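Local coordinates for putative isohexenylglutaconyl-CoA hydratase (PDB 4ZU2), which probably hydrates isohexenylglutaconyl-CoA in the bacterial breakdown of acyclic terpenes such as citronellate, as a member of the crotonase (enoyl-CoA hydratase/isomerase) family, at residues Asp125-Ala130 and Gly181-Cys186. Numbering follows the deposited sequence.
Sequences DVAIAA and GLVHFC
A127 is gripped at both its backbone polar atoms by H184 and F185. Its N-H donates to H184 ND1 at 3.2 Å, close to the imidazole plane and nearly straight (168°), while A127 O takes both H184 N at 2.9 Å and F185 N at 3.2 Å. With CG anti to the carbonyl carbon (chi1 -64°), the imidazole reaches A127 N, and ND1 takes the place of the main-chain carbonyl that a continued parallel ladder would offer. Two residues on, A129 N bonds to F185 O at 2.9 Å, and the segments run on as parallel strands, I128 paired with F185 and A129 with C186.

On one face of the sheet the F185 ring presents its edge to two aliphatic groups: CD2 lies 3.6 Å from I128 CG1, and CE2 3.8 Å from V126 CG1. Toward the other face, V183 CB packs on A127 CB at 3.7 Å.

H184 NE2 bonds to T160 O of the second subunit, so both ring nitrogens are engaged and the ring's rotation is fixed. R163 of that subunit and K216 of this chain form salt bridges with D125. Strand 126-130 also pairs with 104-109, leaving 185-187 outermost in the chain's crotonase-fold sheet, beside the subunit interface.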
ATOM      1  N   ASP A 125       5.206 -14.650  -4.448  1.00 18.19           N
ATOM      2  CA  ASP A 125       3.744 -14.653  -4.226  1.00 17.52           C
ATOM      3  C   ASP A 125       3.385 -15.049  -2.776  1.00 25.85           C
ATOM      4  O   ASP A 125       2.443 -14.541  -2.209  1.00 25.41           O
ATOM      5  CB  ASP A 125       3.030 -15.592  -5.189  1.00 21.36           C
ATOM      6  CG  ASP A 125       3.290 -15.257  -6.634  1.00 20.73           C
ATOM      7  OD1 ASP A 125       3.098 -14.080  -7.000  1.00 22.19           O
ATOM      8  OD2 ASP A 125       3.683 -16.164  -7.391  1.00 20.78           O
ATOM      9  N   VAL A 126       4.175 -15.930  -2.191  1.00 26.39           N
ATOM     10  CA  VAL A 126       4.015 -16.340  -0.808  1.00 24.68           C
ATOM     11  C   VAL A 126       5.397 -16.501  -0.121  1.00 15.77           C
ATOM     12  O   VAL A 126       6.276 -17.246  -0.574  1.00 17.31           O
ATOM     13  CB  VAL A 126       3.169 -17.658  -0.716  1.00 35.00           C
ATOM     14  CG1 VAL A 126       2.793 -17.998   0.750  1.00 40.04           C
ATOM     15  CG2 VAL A 126       1.915 -17.529  -1.539  1.00 32.02           C
ATOM     16  N   ALA A 127       5.593 -15.739   0.940  1.00 16.13           N
ATOM     17  CA  ALA A 127       6.778 -15.846   1.807  1.00 22.05           C
ATOM     18  C   ALA A 127       6.379 -16.381   3.197  1.00 27.28           C
ATOM     19  O   ALA A 127       5.442 -15.865   3.854  1.00 31.07           O
ATOM     20  CB  ALA A 127       7.412 -14.532   1.959  1.00 15.29           C
ATOM     21  N   ILE A 128       7.075 -17.431   3.610  1.00 27.98           N
ATOM     22  CA  ILE A 128       6.913 -18.047   4.923  1.00 21.52           C
ATOM     23  C   ILE A 128       8.266 -17.916   5.651  1.00 22.97           C
ATOM     24  O   ILE A 128       9.254 -18.470   5.201  1.00 26.10           O
ATOM     25  CB  ILE A 128       6.547 -19.543   4.767  1.00 26.03           C
ATOM     26  CG1 ILE A 128       5.242 -19.726   3.960  1.00 22.07           C
ATOM     27  CG2 ILE A 128       6.411 -20.212   6.129  1.00 24.44           C
ATOM     28  CD1 ILE A 128       5.180 -20.983   3.128  1.00 19.65           C
ATOM     29  N   ALA A 129       8.317 -17.191   6.765  1.00 19.33           N
ATOM     30  CA  ALA A 129       9.593 -16.961   7.458  1.00 21.97           C
ATOM     31  C   ALA A 129       9.649 -17.675   8.796  1.00 29.07           C
ATOM     32  O   ALA A 129       8.615 -17.903   9.449  1.00 26.64           O
ATOM     33  CB  ALA A 129       9.820 -15.495   7.674  1.00 22.28           C
ATOM     34  N   ALA A 130      10.872 -18.033   9.184  1.00 28.27           N
ATOM     35  CA  ALA A 130      11.179 -18.477  10.542  1.00 24.89           C
ATOM     36  C   ALA A 130      11.180 -17.249  11.457  1.00 28.69           C
ATOM     37  O   ALA A 130      11.737 -16.223  11.095  1.00 27.89           O
ATOM     38  CB  ALA A 130      12.530 -19.111  10.540  1.00 27.20           C
ATOM     39  N   GLY A 181       3.979  -6.655   6.668  1.00 30.95           N
ATOM     40  CA  GLY A 181       3.452  -7.128   5.395  1.00 24.44           C
ATOM     41  C   GLY A 181       4.529  -7.613   4.428  1.00 28.00           C
ATOM     42  O   GLY A 181       4.308  -7.736   3.208  1.00 22.52           O
ATOM     43  N   LEU A 182       5.703  -7.915   4.969  1.00 27.19           N
ATOM     44  CA  LEU A 182       6.846  -8.301   4.136  1.00 25.75           C
ATOM     45  C   LEU A 182       6.744  -9.760   3.752  1.00 22.60           C
ATOM     46  O   LEU A 182       7.119 -10.186   2.646  1.00 19.59           O
ATOM     47  CB  LEU A 182       8.154  -8.048   4.904  1.00 21.65           C
ATOM     48  CG  LEU A 182       9.417  -8.413   4.134  1.00 26.98           C
ATOM     49  CD1 LEU A 182       9.356  -7.941   2.689  1.00 27.99           C
ATOM     50  CD2 LEU A 182      10.651  -7.798   4.834  1.00 44.92           C
ATOM     51  N   VAL A 183       6.245 -10.543   4.700  1.00 24.47           N
ATOM     52  CA  VAL A 183       5.991 -11.960   4.479  1.00 20.20           C
ATOM     53  C   VAL A 183       4.543 -12.243   4.911  1.00 17.90           C
ATOM     54  O   VAL A 183       3.910 -11.417   5.609  1.00 17.94           O
ATOM     55  CB  VAL A 183       7.003 -12.825   5.271  1.00 28.53           C
ATOM     56  CG1 VAL A 183       8.453 -12.434   4.899  1.00 23.27           C
ATOM     57  CG2 VAL A 183       6.757 -12.698   6.807  1.00 29.08           C
ATOM     58  N   HIS A 184       4.028 -13.391   4.483  1.00 23.48           N
ATOM     59  CA  HIS A 184       2.622 -13.761   4.665  1.00 21.74           C
ATOM     60  C   HIS A 184       2.364 -14.655   5.883  1.00 25.80           C
ATOM     61  O   HIS A 184       1.257 -14.676   6.384  1.00 26.10           O
ATOM     62  CB  HIS A 184       2.126 -14.499   3.425  1.00 29.19           C
ATOM     63  CG  HIS A 184       2.120 -13.678   2.171  1.00 32.05           C
ATOM     64  ND1 HIS A 184       3.159 -13.693   1.274  1.00 24.94           N
ATOM     65  CD2 HIS A 184       1.181 -12.843   1.657  1.00 33.74           C
ATOM     66  CE1 HIS A 184       2.872 -12.887   0.262  1.00 33.25           C
ATOM     67  NE2 HIS A 184       1.678 -12.371   0.466  1.00 34.71           N
ATOM     68  N   PHE A 185       3.372 -15.414   6.318  1.00 25.85           N
ATOM     69  CA  PHE A 185       3.298 -16.254   7.507  1.00 25.84           C
ATOM     70  C   PHE A 185       4.638 -16.239   8.275  1.00 36.66           C
ATOM     71  O   PHE A 185       5.728 -16.236   7.666  1.00 27.57           O
ATOM     72  CB  PHE A 185       3.050 -17.715   7.103  1.00 29.87           C
ATOM     73  CG  PHE A 185       1.857 -17.925   6.183  1.00 33.95           C
ATOM     74  CD1 PHE A 185       0.551 -17.855   6.675  1.00 36.28           C
ATOM     75  CD2 PHE A 185       2.044 -18.241   4.845  1.00 28.97           C
ATOM     76  CE1 PHE A 185      -0.540 -18.066   5.829  1.00 35.34           C
ATOM     77  CE2 PHE A 185       0.972 -18.454   4.009  1.00 29.97           C
ATOM     78  CZ  PHE A 185      -0.327 -18.366   4.498  1.00 31.55           C
ATOM     79  N   CYS A 186       4.545 -16.296   9.603  1.00 44.52           N
ATOM     80  CA  CYS A 186       5.699 -16.491  10.479  1.00 44.13           C
ATOM     81  C   CYS A 186       5.457 -17.743  11.321  1.00 44.97           C
ATOM     82  O   CYS A 186       4.476 -17.796  12.055  1.00 46.25           O
ATOM     83  CB  CYS A 186       5.862 -15.273  11.395  1.00 42.52           C
ATOM     84  SG  CYS A 186       7.345 -15.261  12.438  1.00 40.23           S
TER